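Local coordinates for protein cryptochrome DASH, chloroplastic/mitochondrial (Arabidopsis thaliana, PDB 2J4D) that repairs cyclobutane pyrimidine dimers in single-stranded DNA as a flavin-dependent photolyase with a folate light antenna, and may also serve as a photoreceptor, at residues L269-Y272 and K273-N277; P299-I302 and Y303-Q307; S318-W321 and V322-L326. All blocks are in the same frame, centred on the assembly; numbering follows the deposited sequence.

Interaction 1: residues L269-Y272 and K273-N277; sequences LKVY and KETRN. With FAD (flavin-adenine dinucleotide), chain C.
Tyr272 lies across the side chain of Arg276, one turn further along, and carries its hydroxyl to the pyrophosphate of FAD. With CG anti to the backbone N (chi1 167°), the ring leaves on the side of its own carbonyl carbon, so that CB and CG pass the amide of Lys273, Tyr272 CG lying 3.4 Å from Lys273 N. Further out, Tyr272 CE1 skirts the phosphate, 3.5 Å from FAD O1A, and Tyr272 CE2 runs 3.9 Å from Arg276 CD. Tyr272 CZ comes within 3.8 Å of Arg276 CB. At the tip, Tyr272 OH donates to FAD O2A over a very short 2.5 Å, the oxygen sitting at the ring edge near its plane. Tyr272 OH also accepts from Arg276 NE at 3.3 Å and lies in the guanidinium plane, which stands 74° from the ring. The arginine's charge would probably polarise the hydroxyl toward the phosphate. On the backbone, Tyr272 O accepts Arg276 N at 2.9 Å and Thr275 N as well, while Thr275 OG1 bonds to Tyr284 O. Arg276 NE also forms a weak, long ion pair with Glu325. The tyrosine thus sits at the start of the short helix 272-275, wedged against Trp321 and Glu325 of helix 317-339, Tyr262 of helix 252-265 and Ser285, which also bonds to FAD.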
loop_
_atom_site.group_PDB
_atom_site.type_symbol
_atom_site.label_atom_id
_atom_site.label_comp_id
_atom_site.label_asym_id
_atom_site.label_seq_id
_atom_site.Cartn_x
_atom_site.Cartn_y
_atom_site.Cartn_z
ATOM N N LEU A 269 -17.365 9.614 -5.693
ATOM C CA LEU A 269 -16.199 10.359 -6.150
ATOM C C LEU A 269 -16.441 11.857 -6.223
ATOM O O LEU A 269 -15.551 12.645 -5.903
ATOM C CB LEU A 269 -15.728 9.848 -7.518
ATOM C CG LEU A 269 -14.490 10.558 -8.089
ATOM C CD1 LEU A 269 -13.342 10.469 -7.090
ATOM C CD2 LEU A 269 -14.105 9.941 -9.434
ATOM N N LYS A 270 -17.646 12.253 -6.621
ATOM C CA LYS A 270 -17.956 13.674 -6.744
ATOM C C LYS A 270 -18.004 14.462 -5.436
ATOM O O LYS A 270 -18.163 15.685 -5.465
ATOM C CB LYS A 270 -19.272 13.867 -7.501
ATOM C CG LYS A 270 -20.473 13.225 -6.838
ATOM C CD LYS A 270 -21.733 13.546 -7.618
ATOM C CE LYS A 270 -22.883 12.642 -7.212
ATOM N NZ LYS A 270 -23.149 12.697 -5.757
ATOM N N VAL A 271 -17.877 13.786 -4.295
ATOM C CA VAL A 271 -17.885 14.488 -3.002
ATOM C C VAL A 271 -16.677 14.101 -2.159
ATOM O O VAL A 271 -16.558 14.497 -0.992
ATOM C CB VAL A 271 -19.165 14.199 -2.174
ATOM C CG1 VAL A 271 -20.387 14.606 -2.966
ATOM C CG2 VAL A 271 -19.230 12.727 -1.780
ATOM N N TYR A 272 -15.778 13.340 -2.772
ATOM C CA TYR A 272 -14.562 12.871 -2.119
ATOM C C TYR A 272 -13.812 13.948 -1.328
ATOM O O TYR A 272 -13.497 13.753 -0.157
ATOM C CB TYR A 272 -13.619 12.251 -3.166
ATOM C CG TYR A 272 -12.217 12.030 -2.653
ATOM C CD1 TYR A 272 -11.950 11.045 -1.699
ATOM C CD2 TYR A 272 -11.177 12.880 -3.031
ATOM C CE1 TYR A 272 -10.691 10.922 -1.125
ATOM C CE2 TYR A 272 -9.914 12.769 -2.463
ATOM C CZ TYR A 272 -9.680 11.793 -1.504
ATOM O OH TYR A 272 -8.457 11.730 -0.874
ATOM N N LYS A 273 -13.527 15.084 -1.958
ATOM C CA LYS A 273 -12.783 16.136 -1.277
ATOM C C LYS A 273 -13.446 16.663 -0.002
ATOM O O LYS A 273 -12.762 16.988 0.967
ATOM C CB LYS A 273 -12.505 17.304 -2.232
ATOM C CG LYS A 273 -11.584 18.359 -1.622
ATOM C CD LYS A 273 -11.181 19.436 -2.619
ATOM C CE LYS A 273 -10.183 20.404 -1.990
ATOM N NZ LYS A 273 -9.743 21.466 -2.937
ATOM N N GLU A 274 -14.772 16.739 -0.001
ATOM C CA GLU A 274 -15.502 17.243 1.161
ATOM C C GLU A 274 -15.508 16.249 2.327
ATOM O O GLU A 274 -15.687 16.640 3.478
ATOM C CB GLU A 274 -16.955 17.545 0.778
ATOM C CG GLU A 274 -17.136 18.187 -0.593
ATOM C CD GLU A 274 -18.597 18.220 -1.040
ATOM O OE1 GLU A 274 -18.851 18.465 -2.240
ATOM O OE2 GLU A 274 -19.492 18.004 -0.194
ATOM N N THR A 275 -15.298 14.969 2.034
ATOM C CA THR A 275 -15.349 13.945 3.077
ATOM C C THR A 275 -14.042 13.271 3.479
ATOM O O THR A 275 -13.992 12.601 4.511
ATOM C CB THR A 275 -16.295 12.822 2.659
ATOM O OG1 THR A 275 -15.731 12.135 1.536
ATOM C CG2 THR A 275 -17.654 13.388 2.247
ATOM N N ARG A 276 -12.991 13.450 2.681
ATOM C CA ARG A 276 -11.712 12.784 2.933
ATOM C C ARG A 276 -11.063 12.928 4.307
ATOM O O ARG A 276 -10.132 12.192 4.622
ATOM C CB ARG A 276 -10.695 13.164 1.849
ATOM C CG ARG A 276 -10.330 14.637 1.795
ATOM C CD ARG A 276 -9.191 14.851 0.798
ATOM N NE ARG A 276 -7.975 14.168 1.236
ATOM C CZ ARG A 276 -7.205 14.591 2.234
ATOM N NH1 ARG A 276 -7.519 15.703 2.889
ATOM N NH2 ARG A 276 -6.135 13.894 2.594
ATOM N N ASN A 277 -11.536 13.860 5.128
ATOM C CA ASN A 277 -10.968 14.006 6.464
ATOM C C ASN A 277 -11.798 13.283 7.512
ATOM O O ASN A 277 -11.603 13.478 8.711
ATOM C CB ASN A 277 -10.828 15.474 6.848
ATOM C CG ASN A 277 -9.553 16.083 6.320
ATOM O OD1 ASN A 277 -9.582 16.991 5.491
ATOM N ND2 ASN A 277 -8.417 15.582 6.795
HETATM P PA FAD C . -7.586 8.648 -0.057
HETATM O O1A FAD C . -8.755 8.021 -0.707
HETATM O O2A FAD C . -7.740 9.944 0.646
HETATM O O5B FAD C . -6.399 8.835 -1.126
HETATM C C5B FAD C . -6.378 8.061 -2.346
HETATM C C4B FAD C . -4.977 7.462 -2.508
HETATM O O4B FAD C . -4.030 8.528 -2.541
HETATM C C3B FAD C . -4.527 6.553 -1.369
HETATM O O3B FAD C . -5.060 5.244 -1.470
HETATM C C2B FAD C . -3.038 6.643 -1.502
HETATM O O2B FAD C . -2.460 5.718 -2.396
HETATM C C1B FAD C . -2.812 8.112 -1.901
HETATM N N9A FAD C . -2.531 9.036 -0.782
HETATM C C8A FAD C . -3.421 9.854 -0.116
HETATM N N7A FAD C . -2.841 10.569 0.839
HETATM C C5A FAD C . -1.513 10.206 0.790
HETATM C C6A FAD C . -0.392 10.609 1.554
HETATM N N6A FAD C . -0.429 11.510 2.527
HETATM N N1A FAD C . 0.827 10.028 1.247
HETATM C C2A FAD C . 0.913 9.090 0.247
HETATM N N3A FAD C . -0.119 8.660 -0.519
HETATM C C4A FAD C . -1.310 9.237 -0.201
HETATM N N1 FAD C . -0.249 5.494 2.802
HETATM C C2 FAD C . 0.114 4.285 2.248
HETATM O O2 FAD C . -0.279 3.955 1.145
HETATM N N3 FAD C . 0.952 3.438 2.991
HETATM C C4 FAD C . 1.440 3.741 4.259
HETATM O O4 FAD C . 2.178 2.945 4.869
HETATM C C4X FAD C . 1.062 4.984 4.822
HETATM N N5 FAD C . 1.503 5.372 6.097
HETATM C C5X FAD C . 1.220 6.645 6.596
HETATM C C6 FAD C . 1.764 7.074 7.813
HETATM C C7 FAD C . 1.497 8.355 8.349
HETATM C C7M FAD C . 2.118 8.756 9.665
HETATM C C8 FAD C . 0.632 9.240 7.608
HETATM C C8M FAD C . 0.286 10.635 8.104
HETATM C C9 FAD C . 0.080 8.820 6.382
HETATM C C9A FAD C . 0.357 7.526 5.850
HETATM N N10 FAD C . -0.191 7.074 4.612
HETATM C C10 FAD C . 0.210 5.837 4.060
HETATM C "C1'" FAD C . -0.871 8.044 3.694
HETATM C "C2'" FAD C . -2.403 8.163 3.819
HETATM O "O2'" FAD C . -2.759 8.374 5.174
HETATM C "C3'" FAD C . -3.066 6.887 3.304
HETATM O "O3'" FAD C . -2.660 6.615 1.948
HETATM C "C4'" FAD C . -4.604 6.927 3.282
HETATM O "O4'" FAD C . -5.116 7.102 4.605
HETATM C "C5'" FAD C . -5.125 5.622 2.693
HETATM O "O5'" FAD C . -6.554 5.647 2.640
HETATM P P FAD C . -7.418 6.056 1.385
HETATM O O1P FAD C . -7.047 5.097 0.332
HETATM O O2P FAD C . -8.856 6.041 1.767
HETATM O O3P FAD C . -7.101 7.574 1.045
#

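Interaction 2: residues P299-I302 and Y303-Q307; sequences PRFI and YEEVQ
Phe301 and Glu305 meet because their torsions turn them toward one another along the helix. The phenylalanine has CG anti to the backbone N (chi1 161°), which brings the ring end round to Glu305, one turn further on. In the glutamate, chi1 (-74°) sets CG beside the backbone N and over the ring, and the bend at chi2 (-66°) then folds the carboxylate back toward Phe301 CE1. This CH-pi contact puts Glu305 CG 4.0 Å from the centroid of the Phe301 ring, over one face, with Phe301 CE1 nearest at 3.6 Å. Ring and carboxylate planes are modestly inclined to each other, and Glu305 OE2 comes 3.8 Å from Phe301 CE1. The buried carboxylate is satisfied beyond the ring: OE2 takes a salt bridge from Arg308 and a hydrogen bond from Tyr26, OE1 a bond from Trp264, so its rotation is largely fixed. On another side of the helix Ile302 CG2 touches Val306 CG2 at 4.3 Å, a looser aliphatic contact turned to helix 317-339. Beneath the side chains runs the regular backbone bonding, Tyr303 N to Pro299 O at 2.8 Å and Val306 N to Ile302 O at 2.9 Å. Arg300 reaches away to Asp54 and Asp56 in the alpha/beta part of the chain, while Glu304 bonds to Ser210 and Arg212. Helix 299-312 is thus a buried helix of the photolyase/cryptochrome fold, packed between helices 252-265 and 317-339, with Ile302 resting on Phe288, a residue of the FAD site by similarity to relatives.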
loop_
_atom_site.group_PDB
_atom_site.type_symbol
_atom_site.label_atom_id
_atom_site.label_comp_id
_atom_site.label_asym_id
_atom_site.label_seq_id
_atom_site.Cartn_x
_atom_site.Cartn_y
_atom_site.Cartn_z
ATOM N N PRO A 299 -2.432 3.131 -10.427
ATOM C CA PRO A 299 -2.889 4.506 -10.614
ATOM C C PRO A 299 -3.238 4.872 -12.049
ATOM O O PRO A 299 -4.080 5.739 -12.269
ATOM C CB PRO A 299 -1.739 5.343 -10.034
ATOM C CG PRO A 299 -0.553 4.460 -10.165
ATOM C CD PRO A 299 -1.085 3.094 -9.832
ATOM N N ARG A 300 -2.610 4.227 -13.033
ATOM C CA ARG A 300 -2.950 4.550 -14.412
ATOM C C ARG A 300 -4.365 4.079 -14.674
ATOM O O ARG A 300 -5.126 4.746 -15.373
ATOM C CB ARG A 300 -1.963 3.921 -15.401
ATOM C CG ARG A 300 -0.596 4.572 -15.320
ATOM C CD ARG A 300 0.335 4.118 -16.425
ATOM N NE ARG A 300 0.500 2.670 -16.443
ATOM C CZ ARG A 300 1.608 2.056 -16.846
ATOM N NH1 ARG A 300 2.646 2.773 -17.260
ATOM N NH2 ARG A 300 1.684 0.731 -16.827
ATOM N N PHE A 301 -4.720 2.933 -14.101
ATOM C CA PHE A 301 -6.077 2.402 -14.230
ATOM C C PHE A 301 -7.056 3.354 -13.532
ATOM O O PHE A 301 -8.081 3.747 -14.101
ATOM C CB PHE A 301 -6.150 1.010 -13.589
ATOM C CG PHE A 301 -7.545 0.561 -13.263
ATOM C CD1 PHE A 301 -8.474 0.323 -14.273
ATOM C CD2 PHE A 301 -7.939 0.384 -11.939
ATOM C CE1 PHE A 301 -9.770 -0.083 -13.968
ATOM C CE2 PHE A 301 -9.237 -0.023 -11.625
ATOM C CZ PHE A 301 -10.154 -0.257 -12.641
ATOM N N ILE A 302 -6.735 3.732 -12.299
ATOM C CA ILE A 302 -7.603 4.635 -11.544
ATOM C C ILE A 302 -7.824 5.942 -12.306
ATOM O O ILE A 302 -8.948 6.449 -12.370
ATOM C CB ILE A 302 -7.016 4.948 -10.141
ATOM C CG1 ILE A 302 -6.992 3.671 -9.293
ATOM C CG2 ILE A 302 -7.874 6.023 -9.432
ATOM C CD1 ILE A 302 -6.147 3.773 -8.027
ATOM N N TYR A 303 -6.758 6.477 -12.893
ATOM C CA TYR A 303 -6.852 7.721 -13.655
ATOM C C TYR A 303 -7.827 7.591 -14.828
ATOM O O TYR A 303 -8.642 8.483 -15.078
ATOM C CB TYR A 303 -5.471 8.129 -14.178
ATOM C CG TYR A 303 -5.500 9.356 -15.058
ATOM C CD1 TYR A 303 -5.910 10.591 -14.556
ATOM C CD2 TYR A 303 -5.130 9.283 -16.402
ATOM C CE1 TYR A 303 -5.954 11.730 -15.376
ATOM C CE2 TYR A 303 -5.171 10.415 -17.227
ATOM C CZ TYR A 303 -5.585 11.627 -16.705
ATOM O OH TYR A 303 -5.648 12.734 -17.517
ATOM N N GLU A 304 -7.750 6.483 -15.550
ATOM C CA GLU A 304 -8.651 6.293 -16.672
ATOM C C GLU A 304 -10.095 6.174 -16.208
ATOM O O GLU A 304 -11.004 6.610 -16.908
ATOM C CB GLU A 304 -8.239 5.069 -17.490
ATOM C CG GLU A 304 -6.995 5.335 -18.326
ATOM C CD GLU A 304 -6.777 4.305 -19.419
ATOM O OE1 GLU A 304 -5.787 3.556 -19.339
ATOM O OE2 GLU A 304 -7.600 4.250 -20.360
ATOM N N GLU A 305 -10.308 5.593 -15.028
ATOM C CA GLU A 305 -11.659 5.460 -14.489
ATOM C C GLU A 305 -12.165 6.848 -14.099
ATOM O O GLU A 305 -13.342 7.170 -14.299
ATOM C CB GLU A 305 -11.660 4.529 -13.274
ATOM C CG GLU A 305 -11.508 3.063 -13.636
ATOM C CD GLU A 305 -12.706 2.527 -14.410
ATOM O OE1 GLU A 305 -13.837 2.603 -13.887
ATOM O OE2 GLU A 305 -12.518 2.029 -15.539
ATOM N N VAL A 306 -11.274 7.665 -13.540
ATOM C CA VAL A 306 -11.624 9.039 -13.168
ATOM C C VAL A 306 -11.969 9.843 -14.436
ATOM O O VAL A 306 -12.908 10.647 -14.442
ATOM C CB VAL A 306 -10.454 9.745 -12.433
ATOM C CG1 VAL A 306 -10.734 11.244 -12.313
ATOM C CG2 VAL A 306 -10.268 9.148 -11.044
ATOM N N GLN A 307 -11.210 9.633 -15.507
ATOM C CA GLN A 307 -11.478 10.337 -16.760
ATOM C C GLN A 307 -12.864 9.975 -17.270
ATOM O O GLN A 307 -13.620 10.838 -17.726
ATOM C CB GLN A 307 -10.463 9.954 -17.838
ATOM C CG GLN A 307 -9.064 10.524 -17.670
ATOM C CD GLN A 307 -8.151 10.056 -18.791
ATOM O OE1 GLN A 307 -7.943 8.848 -18.984
ATOM N NE2 GLN A 307 -7.610 11.007 -19.546
#

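Interaction 3: residues S318-W321 and V322-L326. With FAD (flavin-adenine dinucleotide), chain C.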
loop_
_atom_site.group_PDB
_atom_site.type_symbol
_atom_site.label_atom_id
_atom_site.label_comp_id
_atom_site.label_asym_id
_atom_site.label_seq_id
_atom_site.Cartn_x
_atom_site.Cartn_y
_atom_site.Cartn_z
ATOM N N SER A 318 -13.566 17.470 -6.468
ATOM C CA SER A 318 -13.419 16.179 -5.816
ATOM C C SER A 318 -12.866 15.147 -6.786
ATOM O O SER A 318 -12.017 14.334 -6.413
ATOM C CB SER A 318 -14.758 15.696 -5.264
ATOM O OG SER A 318 -15.099 16.416 -4.091
ATOM N N THR A 319 -13.340 15.168 -8.026
ATOM C CA THR A 319 -12.843 14.198 -8.991
ATOM C C THR A 319 -11.360 14.444 -9.213
ATOM O O THR A 319 -10.595 13.503 -9.399
ATOM C CB THR A 319 -13.610 14.252 -10.343
ATOM O OG1 THR A 319 -13.428 15.527 -10.974
ATOM C CG2 THR A 319 -15.094 14.012 -10.108
ATOM N N TYR A 320 -10.949 15.707 -9.175
ATOM C CA TYR A 320 -9.549 16.040 -9.347
ATOM C C TYR A 320 -8.730 15.697 -8.101
ATOM O O TYR A 320 -7.590 15.233 -8.205
ATOM C CB TYR A 320 -9.371 17.532 -9.646
ATOM C CG TYR A 320 -7.941 17.997 -9.451
ATOM C CD1 TYR A 320 -6.933 17.633 -10.353
ATOM C CD2 TYR A 320 -7.577 18.720 -8.317
ATOM C CE1 TYR A 320 -5.600 17.975 -10.121
ATOM C CE2 TYR A 320 -6.248 19.063 -8.076
ATOM C CZ TYR A 320 -5.266 18.687 -8.978
ATOM O OH TYR A 320 -3.952 19.012 -8.718
ATOM N N TRP A 321 -9.309 15.921 -6.925
ATOM C CA TRP A 321 -8.580 15.679 -5.696
ATOM C C TRP A 321 -8.088 14.255 -5.506
ATOM O O TRP A 321 -7.062 14.043 -4.874
ATOM C CB TRP A 321 -9.395 16.117 -4.474
ATOM C CG TRP A 321 -8.508 16.711 -3.419
ATOM C CD1 TRP A 321 -8.122 16.133 -2.246
ATOM C CD2 TRP A 321 -7.843 17.979 -3.479
ATOM N NE1 TRP A 321 -7.257 16.959 -1.572
ATOM C CE2 TRP A 321 -7.069 18.100 -2.306
ATOM C CE3 TRP A 321 -7.824 19.025 -4.415
ATOM C CZ2 TRP A 321 -6.282 19.226 -2.038
ATOM C CZ3 TRP A 321 -7.037 20.148 -4.150
ATOM C CH2 TRP A 321 -6.278 20.236 -2.969
ATOM N N VAL A 322 -8.795 13.274 -6.047
ATOM C CA VAL A 322 -8.317 11.911 -5.888
ATOM C C VAL A 322 -6.968 11.815 -6.609
ATOM O O VAL A 322 -6.073 11.099 -6.170
ATOM C CB VAL A 322 -9.316 10.879 -6.462
ATOM C CG1 VAL A 322 -9.508 11.097 -7.954
ATOM C CG2 VAL A 322 -8.806 9.471 -6.204
ATOM N N LEU A 323 -6.814 12.565 -7.696
ATOM C CA LEU A 323 -5.556 12.552 -8.443
ATOM C C LEU A 323 -4.488 13.303 -7.668
ATOM O O LEU A 323 -3.324 12.920 -7.663
ATOM C CB LEU A 323 -5.750 13.178 -9.824
ATOM C CG LEU A 323 -6.801 12.472 -10.676
ATOM C CD1 LEU A 323 -6.834 13.099 -12.058
ATOM C CD2 LEU A 323 -6.476 10.981 -10.772
ATOM N N PHE A 324 -4.894 14.385 -7.014
ATOM C CA PHE A 324 -3.987 15.179 -6.188
ATOM C C PHE A 324 -3.360 14.241 -5.138
ATOM O O PHE A 324 -2.146 14.269 -4.891
ATOM C CB PHE A 324 -4.801 16.285 -5.491
ATOM C CG PHE A 324 -4.003 17.169 -4.572
ATOM C CD1 PHE A 324 -3.379 18.314 -5.050
ATOM C CD2 PHE A 324 -3.901 16.869 -3.216
ATOM C CE1 PHE A 324 -2.663 19.151 -4.187
ATOM C CE2 PHE A 324 -3.186 17.697 -2.347
ATOM C CZ PHE A 324 -2.568 18.838 -2.833
ATOM N N GLU A 325 -4.185 13.404 -4.519
ATOM C CA GLU A 325 -3.671 12.498 -3.494
ATOM C C GLU A 325 -2.768 11.400 -4.075
ATOM O O GLU A 325 -1.786 10.992 -3.440
ATOM C CB GLU A 325 -4.829 11.884 -2.704
ATOM C CG GLU A 325 -5.672 12.897 -1.913
ATOM C CD GLU A 325 -4.870 13.740 -0.917
ATOM O OE1 GLU A 325 -3.816 13.280 -0.431
ATOM O OE2 GLU A 325 -5.310 14.867 -0.605
ATOM N N LEU A 326 -3.085 10.926 -5.278
ATOM C CA LEU A 326 -2.259 9.902 -5.909
ATOM C C LEU A 326 -0.898 10.491 -6.256
ATOM O O LEU A 326 0.097 9.765 -6.321
ATOM C CB LEU A 326 -2.931 9.353 -7.174
ATOM C CG LEU A 326 -4.071 8.365 -6.919
ATOM C CD1 LEU A 326 -4.763 8.003 -8.232
ATOM C CD2 LEU A 326 -3.496 7.114 -6.233
HETATM P PA FAD C . -7.586 8.648 -0.057
HETATM O O1A FAD C . -8.755 8.021 -0.707
HETATM O O2A FAD C . -7.740 9.944 0.646
HETATM O O5B FAD C . -6.399 8.835 -1.126
HETATM C C5B FAD C . -6.378 8.061 -2.346
HETATM C C4B FAD C . -4.977 7.462 -2.508
HETATM O O4B FAD C . -4.030 8.528 -2.541
HETATM C C3B FAD C . -4.527 6.553 -1.369
HETATM O O3B FAD C . -5.060 5.244 -1.470
HETATM C C2B FAD C . -3.038 6.643 -1.502
HETATM O O2B FAD C . -2.460 5.718 -2.396
HETATM C C1B FAD C . -2.812 8.112 -1.901
HETATM N N9A FAD C . -2.531 9.036 -0.782
HETATM C C8A FAD C . -3.421 9.854 -0.116
HETATM N N7A FAD C . -2.841 10.569 0.839
HETATM C C5A FAD C . -1.513 10.206 0.790
HETATM C C6A FAD C . -0.392 10.609 1.554
HETATM N N6A FAD C . -0.429 11.510 2.527
HETATM N N1A FAD C . 0.827 10.028 1.247
HETATM C C2A FAD C . 0.913 9.090 0.247
HETATM N N3A FAD C . -0.119 8.660 -0.519
HETATM C C4A FAD C . -1.310 9.237 -0.201
HETATM N N1 FAD C . -0.249 5.494 2.802
HETATM C C2 FAD C . 0.114 4.285 2.248
HETATM O O2 FAD C . -0.279 3.955 1.145
HETATM N N3 FAD C . 0.952 3.438 2.991
HETATM C C4 FAD C . 1.440 3.741 4.259
HETATM O O4 FAD C . 2.178 2.945 4.869
HETATM C C4X FAD C . 1.062 4.984 4.822
HETATM N N5 FAD C . 1.503 5.372 6.097
HETATM C C5X FAD C . 1.220 6.645 6.596
HETATM C C6 FAD C . 1.764 7.074 7.813
HETATM C C7 FAD C . 1.497 8.355 8.349
HETATM C C7M FAD C . 2.118 8.756 9.665
HETATM C C8 FAD C . 0.632 9.240 7.608
HETATM C C8M FAD C . 0.286 10.635 8.104
HETATM C C9 FAD C . 0.080 8.820 6.382
HETATM C C9A FAD C . 0.357 7.526 5.850
HETATM N N10 FAD C . -0.191 7.074 4.612
HETATM C C10 FAD C . 0.210 5.837 4.060
HETATM C "C1'" FAD C . -0.871 8.044 3.694
HETATM C "C2'" FAD C . -2.403 8.163 3.819
HETATM O "O2'" FAD C . -2.759 8.374 5.174
HETATM C "C3'" FAD C . -3.066 6.887 3.304
HETATM O "O3'" FAD C . -2.660 6.615 1.948
HETATM C "C4'" FAD C . -4.604 6.927 3.282
HETATM O "O4'" FAD C . -5.116 7.102 4.605
HETATM C "C5'" FAD C . -5.125 5.622 2.693
HETATM O "O5'" FAD C . -6.554 5.647 2.640
HETATM P P FAD C . -7.418 6.056 1.385
HETATM O O1P FAD C . -7.047 5.097 0.332
HETATM O O2P FAD C . -8.856 6.041 1.767
HETATM O O3P FAD C . -7.101 7.574 1.045
#
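Trp321 and Phe324 stack face to face, three residues apart, side by side and pointing the same way, and they form the dense part of this contact. The six-membered ring of Trp321 and the Phe324 ring have centroids 4.0 Å apart and planes at 18°, with Trp321 CZ2 only 3.5 Å from Phe324 CE2. The overlap is displaced toward the rims. With CG opposite the backbone N (chi1 179°), the Phe324 ring is sent outward beside the indole. Phe324 CB itself lies over the five-membered ring of Trp321, a CH-pi contact. Tighter still is the buried spot where Val322 CG1 lies 3.0 Å from Thr319 O, a carbonyl oxygen without a hydrogen-bonding partner. Tyr320 meets Phe324 more loosely: Tyr320 CE2 is 4.1 Å from Phe324 CB, and Tyr320 OH, bonded to Glu202, sits 3.8 Å from Phe324 CD1 at the ring edge. All three aromatics are partly exposed, whereas Val322 and Glu325 are buried. Glu325 occupies the inner side, bent at chi2 (-57°) so that its two oxygens face different partners. Glu325 OE2 lies 3.0 Å from Trp321 NE1, and Glu325 OE1 lies 3.1 Å from FAD N7A of the adenine. Lys273 adds a cation-pi contact to the indole, while Tyr194 meets Phe324 edge to face. An alanine in place of Trp321 is likely to leave one face of Phe324 without its stacking mate and Lys273 without its pi partner. Here helix 317-339 enters the helical FAD-binding domain of a class-1 photolyase: Glu325 and Leu326 line the FAD pocket beside the adenosine.

Overall arrangement
The three contacts lie in series along the chain and meet around helix 317-339. Interaction 2 is buried, interaction 3 partly so, and interaction 1 sits toward the surface although its tyrosine is covered. Helices 299-312 and 317-339 join through aliphatic packing, Val306 on Val322 and Ile302 on Leu326, whereas interaction 1 meets interaction 3 through packing and polar groups alike, the latter including Lys273 N with Ser318 OG and Arg276 with Glu325. Chemistry follows place: interaction 1 binds phosphate, interaction 3 borders the adenosine with stacked aromatics alongside, and interaction 2, one layer further from FAD, combines apolar packing with salt bridges to other parts of the chain.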